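Local coordinates for protein 5'-tyrosyl-DNA phosphodiesterase (Caenorhabditis elegans, PDB 4FVA) that belongs to the endonuclease/exonuclease/phosphatase family, has a DNase I-like fold and binds magnesium, at residues A[26-31]-A[238-243]; A[139-144]-A[174-179]. All blocks are in the same frame, centred on the assembly; numbering follows the deposited sequence.

Interaction 1. Residues A[26-31]-A[238-243]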
loop_
_atom_site.group_PDB
_atom_site.type_symbol
_atom_site.label_atom_id
_atom_site.label_comp_id
_atom_site.label_asym_id
_atom_site.label_seq_id
_atom_site.Cartn_x
_atom_site.Cartn_y
_atom_site.Cartn_z
ATOM N N GLY A 26 10.677 -11.504 -12.810
ATOM C CA GLY A 26 10.571 -11.354 -14.250
ATOM C C GLY A 26 9.670 -12.355 -14.949
ATOM O O GLY A 26 9.288 -12.123 -16.092
ATOM N N ARG A 27 9.344 -13.460 -14.281
ATOM C CA ARG A 27 8.506 -14.507 -14.860
ATOM C C ARG A 27 7.064 -14.060 -15.132
ATOM O O ARG A 27 6.352 -13.657 -14.214
ATOM C CB ARG A 27 8.498 -15.724 -13.935
ATOM C CG ARG A 27 9.900 -16.296 -13.688
ATOM C CD ARG A 27 9.965 -17.254 -12.493
ATOM N NE ARG A 27 9.626 -16.592 -11.233
ATOM C CZ ARG A 27 9.541 -17.208 -10.058
ATOM N NH1 ARG A 27 9.775 -18.511 -9.968
ATOM N NH2 ARG A 27 9.225 -16.519 -8.970
ATOM N N SER A 28 6.634 -14.150 -16.390
ATOM C CA SER A 28 5.269 -13.779 -16.775
ATOM C C SER A 28 4.916 -12.355 -16.341
ATOM O O SER A 28 3.754 -12.059 -16.042
ATOM C CB SER A 28 4.253 -14.761 -16.179
ATOM O OG SER A 28 4.388 -16.052 -16.740
ATOM N N LEU A 29 5.917 -11.483 -16.299
ATOM C CA LEU A 29 5.722 -10.122 -15.803
ATOM C C LEU A 29 4.613 -9.347 -16.544
ATOM O O LEU A 29 3.779 -8.679 -15.917
ATOM C CB LEU A 29 7.039 -9.343 -15.811
ATOM C CG LEU A 29 6.954 -7.915 -15.264
ATOM C CD1 LEU A 29 6.506 -7.934 -13.801
ATOM C CD2 LEU A 29 8.313 -7.181 -15.402
ATOM N N LEU A 30 4.640 -9.375 -17.874
ATOM C CA LEU A 30 3.634 -8.642 -18.641
ATOM C C LEU A 30 2.236 -9.179 -18.367
ATOM O O LEU A 30 1.317 -8.420 -18.070
ATOM C CB LEU A 30 3.942 -8.654 -20.146
ATOM C CG LEU A 30 2.920 -7.882 -21.008
ATOM C CD1 LEU A 30 2.800 -6.438 -20.559
ATOM C CD2 LEU A 30 3.336 -7.900 -22.468
ATOM N N THR A 31 2.073 -10.494 -18.425
ATOM C CA THR A 31 0.764 -11.073 -18.161
ATOM C C THR A 31 0.286 -10.694 -16.759
ATOM O O THR A 31 -0.897 -10.369 -16.556
ATOM C CB THR A 31 0.786 -12.608 -18.327
ATOM O OG1 THR A 31 1.095 -12.937 -19.684
ATOM C CG2 THR A 31 -0.554 -13.220 -17.966
ATOM N N ARG A 238 -5.112 -17.836 -15.352
ATOM C CA ARG A 238 -5.235 -19.101 -16.070
ATOM C C ARG A 238 -4.156 -19.321 -17.120
ATOM O O ARG A 238 -3.585 -20.405 -17.192
ATOM C CB ARG A 238 -6.619 -19.267 -16.709
ATOM C CG ARG A 238 -6.822 -20.670 -17.326
ATOM C CD ARG A 238 -8.177 -20.810 -18.024
ATOM N NE ARG A 238 -8.391 -22.137 -18.606
ATOM C CZ ARG A 238 -8.229 -22.423 -19.897
ATOM N NH1 ARG A 238 -7.856 -21.472 -20.744
ATOM N NH2 ARG A 238 -8.447 -23.658 -20.345
ATOM N N SER A 239 -3.866 -18.307 -17.928
ATOM C CA SER A 239 -2.954 -18.498 -19.054
ATOM C C SER A 239 -1.524 -18.874 -18.640
ATOM O O SER A 239 -0.814 -19.570 -19.378
ATOM C CB SER A 239 -2.944 -17.248 -19.942
ATOM O OG SER A 239 -2.402 -16.131 -19.255
ATOM N N CYS A 240 -1.096 -18.425 -17.466
ATOM C CA CYS A 240 0.286 -18.666 -17.044
ATOM C C CYS A 240 0.348 -19.365 -15.689
ATOM O O CYS A 240 1.434 -19.612 -15.173
ATOM C CB CYS A 240 1.087 -17.367 -17.010
ATOM S SG CYS A 240 0.409 -16.110 -15.905
ATOM N N LEU A 241 -0.813 -19.601 -15.079
ATOM C CA LEU A 241 -0.886 -20.382 -13.839
ATOM C C LEU A 241 -0.104 -19.803 -12.657
ATOM O O LEU A 241 0.289 -20.535 -11.753
ATOM C CB LEU A 241 -0.451 -21.835 -14.092
ATOM C CG LEU A 241 -1.269 -22.569 -15.153
ATOM C CD1 LEU A 241 -0.814 -24.047 -15.272
ATOM C CD2 LEU A 241 -2.745 -22.498 -14.773
ATOM N N CYS A 242 0.143 -18.502 -12.660
ATOM C CA CYS A 242 0.719 -17.881 -11.470
ATOM C C CYS A 242 -0.230 -16.813 -10.918
ATOM O O CYS A 242 -1.203 -16.407 -11.588
ATOM C CB CYS A 242 2.090 -17.299 -11.779
ATOM S SG CYS A 242 2.006 -15.949 -12.967
ATOM N N PHE A 243 0.025 -16.373 -9.689
ATOM C CA PHE A 243 -0.730 -15.275 -9.123
ATOM C C PHE A 243 -0.160 -13.967 -9.656
ATOM O O PHE A 243 0.988 -13.932 -10.106
ATOM C CB PHE A 243 -0.674 -15.326 -7.604
ATOM C CG PHE A 243 -1.281 -16.580 -7.021
ATOM C CD1 PHE A 243 -2.648 -16.658 -6.785
ATOM C CD2 PHE A 243 -0.484 -17.681 -6.714
ATOM C CE1 PHE A 243 -3.218 -17.802 -6.248
ATOM C CE2 PHE A 243 -1.051 -18.845 -6.181
ATOM C CZ PHE A 243 -2.410 -18.909 -5.949
HETATM O O HOH W 1 0.579 -15.944 -20.628
#

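Interaction 2. Residues A[139-144]-A[174-179]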
loop_
_atom_site.group_PDB
_atom_site.type_symbol
_atom_site.label_atom_id
_atom_site.label_comp_id
_atom_site.label_asym_id
_atom_site.label_seq_id
_atom_site.Cartn_x
_atom_site.Cartn_y
_atom_site.Cartn_z
ATOM N N ALA A 139 13.400 1.323 12.559
ATOM C CA ALA A 139 13.665 2.760 12.568
ATOM C C ALA A 139 12.791 3.484 11.551
ATOM O O ALA A 139 12.275 4.568 11.817
ATOM C CB ALA A 139 15.140 3.031 12.292
ATOM N N GLN A 140 12.647 2.891 10.371
ATOM C CA GLN A 140 11.819 3.493 9.328
ATOM C C GLN A 140 10.370 3.609 9.796
ATOM O O GLN A 140 9.742 4.651 9.618
ATOM C CB GLN A 140 11.934 2.695 8.029
ATOM C CG GLN A 140 13.317 2.797 7.383
ATOM C CD GLN A 140 13.545 1.747 6.304
ATOM O OE1 GLN A 140 12.665 0.929 6.016
ATOM N NE2 GLN A 140 14.745 1.754 5.714
ATOM N N PHE A 141 9.837 2.535 10.374
ATOM C CA PHE A 141 8.461 2.550 10.861
ATOM C C PHE A 141 8.257 3.680 11.886
ATOM O O PHE A 141 7.278 4.429 11.810
ATOM C CB PHE A 141 8.080 1.197 11.457
ATOM C CG PHE A 141 6.632 1.100 11.860
ATOM C CD1 PHE A 141 5.672 0.686 10.945
ATOM C CD2 PHE A 141 6.229 1.440 13.147
ATOM C CE1 PHE A 141 4.327 0.607 11.307
ATOM C CE2 PHE A 141 4.890 1.364 13.518
ATOM C CZ PHE A 141 3.939 0.941 12.595
ATOM N N GLY A 142 9.188 3.793 12.840
ATOM C CA GLY A 142 9.136 4.842 13.848
ATOM C C GLY A 142 9.146 6.210 13.192
ATOM O O GLY A 142 8.333 7.083 13.513
ATOM N N PHE A 143 10.038 6.375 12.225
ATOM C CA PHE A 143 10.135 7.612 11.478
ATOM C C PHE A 143 8.818 7.909 10.783
ATOM O O PHE A 143 8.325 9.042 10.822
ATOM C CB PHE A 143 11.280 7.513 10.464
ATOM C CG PHE A 143 11.393 8.693 9.542
ATOM C CD1 PHE A 143 12.160 9.800 9.889
ATOM C CD2 PHE A 143 10.731 8.695 8.316
ATOM C CE1 PHE A 143 12.257 10.904 9.030
ATOM C CE2 PHE A 143 10.827 9.783 7.448
ATOM C CZ PHE A 143 11.592 10.887 7.803
ATOM N N CYS A 144 8.230 6.899 10.157
ATOM C CA CYS A 144 6.962 7.122 9.470
ATOM C C CYS A 144 5.880 7.560 10.451
ATOM O O CYS A 144 5.112 8.477 10.172
ATOM C CB CYS A 144 6.519 5.871 8.704
ATOM S SG CYS A 144 7.559 5.504 7.271
ATOM N N SER A 174 6.144 -0.230 16.789
ATOM C CA SER A 174 6.525 0.657 17.887
ATOM C C SER A 174 5.467 1.710 18.201
ATOM O O SER A 174 4.299 1.401 18.445
ATOM C CB SER A 174 7.843 1.376 17.574
ATOM O OG SER A 174 7.655 2.395 16.606
ATOM N N ARG A 175 5.912 2.962 18.203
ATOM C CA ARG A 175 5.128 4.087 18.689
ATOM C C ARG A 175 4.031 4.567 17.733
ATOM O O ARG A 175 4.178 5.583 17.045
ATOM C CB ARG A 175 6.091 5.231 19.038
ATOM C CG ARG A 175 7.022 5.649 17.884
ATOM C CD ARG A 175 8.187 6.493 18.408
ATOM N NE ARG A 175 9.017 7.116 17.370
ATOM C CZ ARG A 175 10.051 6.529 16.766
ATOM N NH1 ARG A 175 10.397 5.284 17.084
ATOM N NH2 ARG A 175 10.744 7.192 15.844
ATOM N N VAL A 176 2.915 3.839 17.739
ATOM C CA VAL A 176 1.718 4.223 17.002
ATOM C C VAL A 176 0.941 5.263 17.805
ATOM O O VAL A 176 0.601 5.025 18.965
ATOM C CB VAL A 176 0.805 3.005 16.766
ATOM C CG1 VAL A 176 -0.530 3.432 16.150
ATOM C CG2 VAL A 176 1.512 1.964 15.907
ATOM N N PRO A 177 0.684 6.437 17.211
ATOM C CA PRO A 177 -0.019 7.465 17.984
ATOM C C PRO A 177 -1.452 7.051 18.312
ATOM O O PRO A 177 -2.088 6.333 17.541
ATOM C CB PRO A 177 -0.034 8.668 17.037
ATOM C CG PRO A 177 1.073 8.414 16.070
ATOM C CD PRO A 177 1.114 6.932 15.892
ATOM N N ASP A 178 -1.951 7.492 19.458
ATOM C CA ASP A 178 -3.353 7.292 19.793
ATOM C C ASP A 178 -4.150 8.089 18.755
ATOM O O ASP A 178 -3.736 9.176 18.372
ATOM C CB ASP A 178 -3.621 7.769 21.220
ATOM C CG ASP A 178 -2.914 6.904 22.263
ATOM O OD1 ASP A 178 -2.407 5.818 21.897
ATOM O OD2 ASP A 178 -2.834 7.321 23.438
ATOM N N GLY A 179 -5.266 7.554 18.274
ATOM C CA GLY A 179 -5.989 8.212 17.194
ATOM C C GLY A 179 -5.682 7.591 15.835
ATOM O O GLY A 179 -6.473 7.714 14.891
HETATM O O HOH W 2 13.459 6.087 14.425
#

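Interaction 1. Residues A[26-31]-A[238-243]
Ser28, just before helix 29-43, and Thr31 in its first turn rest against Ser239, Cys240 and Cys242 of the loop between strands 226-232 and 249-255, at the surface of this DNase I-like fold. The hydroxyl OG of Ser28 approaches CB of Cys240 at 3.6 Å, while CB of Ser28 lies 4.1 Å from SG of Cys242. In the helix, the methyl CG2 of Thr31 meets SG of Cys240 and OG of Ser239, each at 3.7 Å. That methyl stands anti to the backbone N, facing the loop, whereas OG1 (chi1 -63°) is anti to the carbonyl carbon and takes up a water. The water lies 3.2 Å from Thr31 OG1 and 3.3 Å from Ser239 OG; with no direct hydrogen bond between them, the segments meet by van der Waals contact and this long water bridge. Ser28 is at the N-cap position, but its side chain makes no capping bond; it is the third residue of a type II turn from Gly26 to Leu29, with positive phi (55°). Further out, Arg27 makes a salt bridge to Asp25, Phe243 N donates to Asn204 OD1, and the Phe243 ring packs edge-to-face with Trp248. The turn carries a weak hydrogen bond from Leu29 N to Gly26 O, 3.4 Å long.

Interaction 2. Residues A[139-144]-A[174-179]
Ser174 opens the contact against Phe141 and Gly142 of helix 134-154, where the loop between strands 159-163 and 181-182 runs over the helix in this DNase I-like fold. Its OG lies in the plane of the Phe141 ring, at the edge, 3.9 Å from CD2, and also comes close to CA of Gly142; Ser174 is poorly ordered, so its hydroxyl position is less certain. Phe141 reaches the loop because its CG is anti to the backbone N (chi1 -174°), which carries CE2 to within 3.8 Å of the backbone N of Ser174.

Arg175 is the centre of an inverse gamma turn closed by the bond from Val176 N to Ser174 O. Its chain is extended from CG to NE and then turns at chi4 (-86°), which lays one face of the guanidinium over Gly142, whose CA stands 3.2 Å above the guanidinium plane, displaced toward the rim. Gly142 has no side chain to intervene, and Arg175 NH1 comes within 3.5 Å of its CA. NH2 of Arg175 is 3.2 Å from the carbonyl carbon of Gly142, but its angle to the carbonyl oxygen is poor, and the contact is one of packing. The charge is answered by a salt bridge from NH2 to Asp146, one turn further along the helix. A water at the edge of the guanidinium, in its plane, accepts from Arg175 NH2 and donates to Ala139 O at 3.2 Å.

Val176 follows, also touching Met145; its CG2 sits at the edge of the Phe141 ring, near the ring plane, 4.2 Å from Phe141 CE2.

Interactions 1 and 2 lie on opposite sides of the chain's centre, their own centres 36 Å apart and their nearest atoms about 23 Å apart. In sequence, segment 26-31 comes first, then 139-144 and 174-179, and last 238-243, so both segments of interaction 2 fall between those of interaction 1. The side chain of Cys242 in interaction 1 is about 13 Å from the magnesium ion bound by Asp22 and Glu52. Its loop joins strands 226-232 and 249-255 of the six-stranded sheet, whereas that of interaction 2 lies between strands 159-163 and 181-182 of the other sheet. Each contact thus packs a different helix, 29-43 or 134-154, on a loop tied to a different sheet.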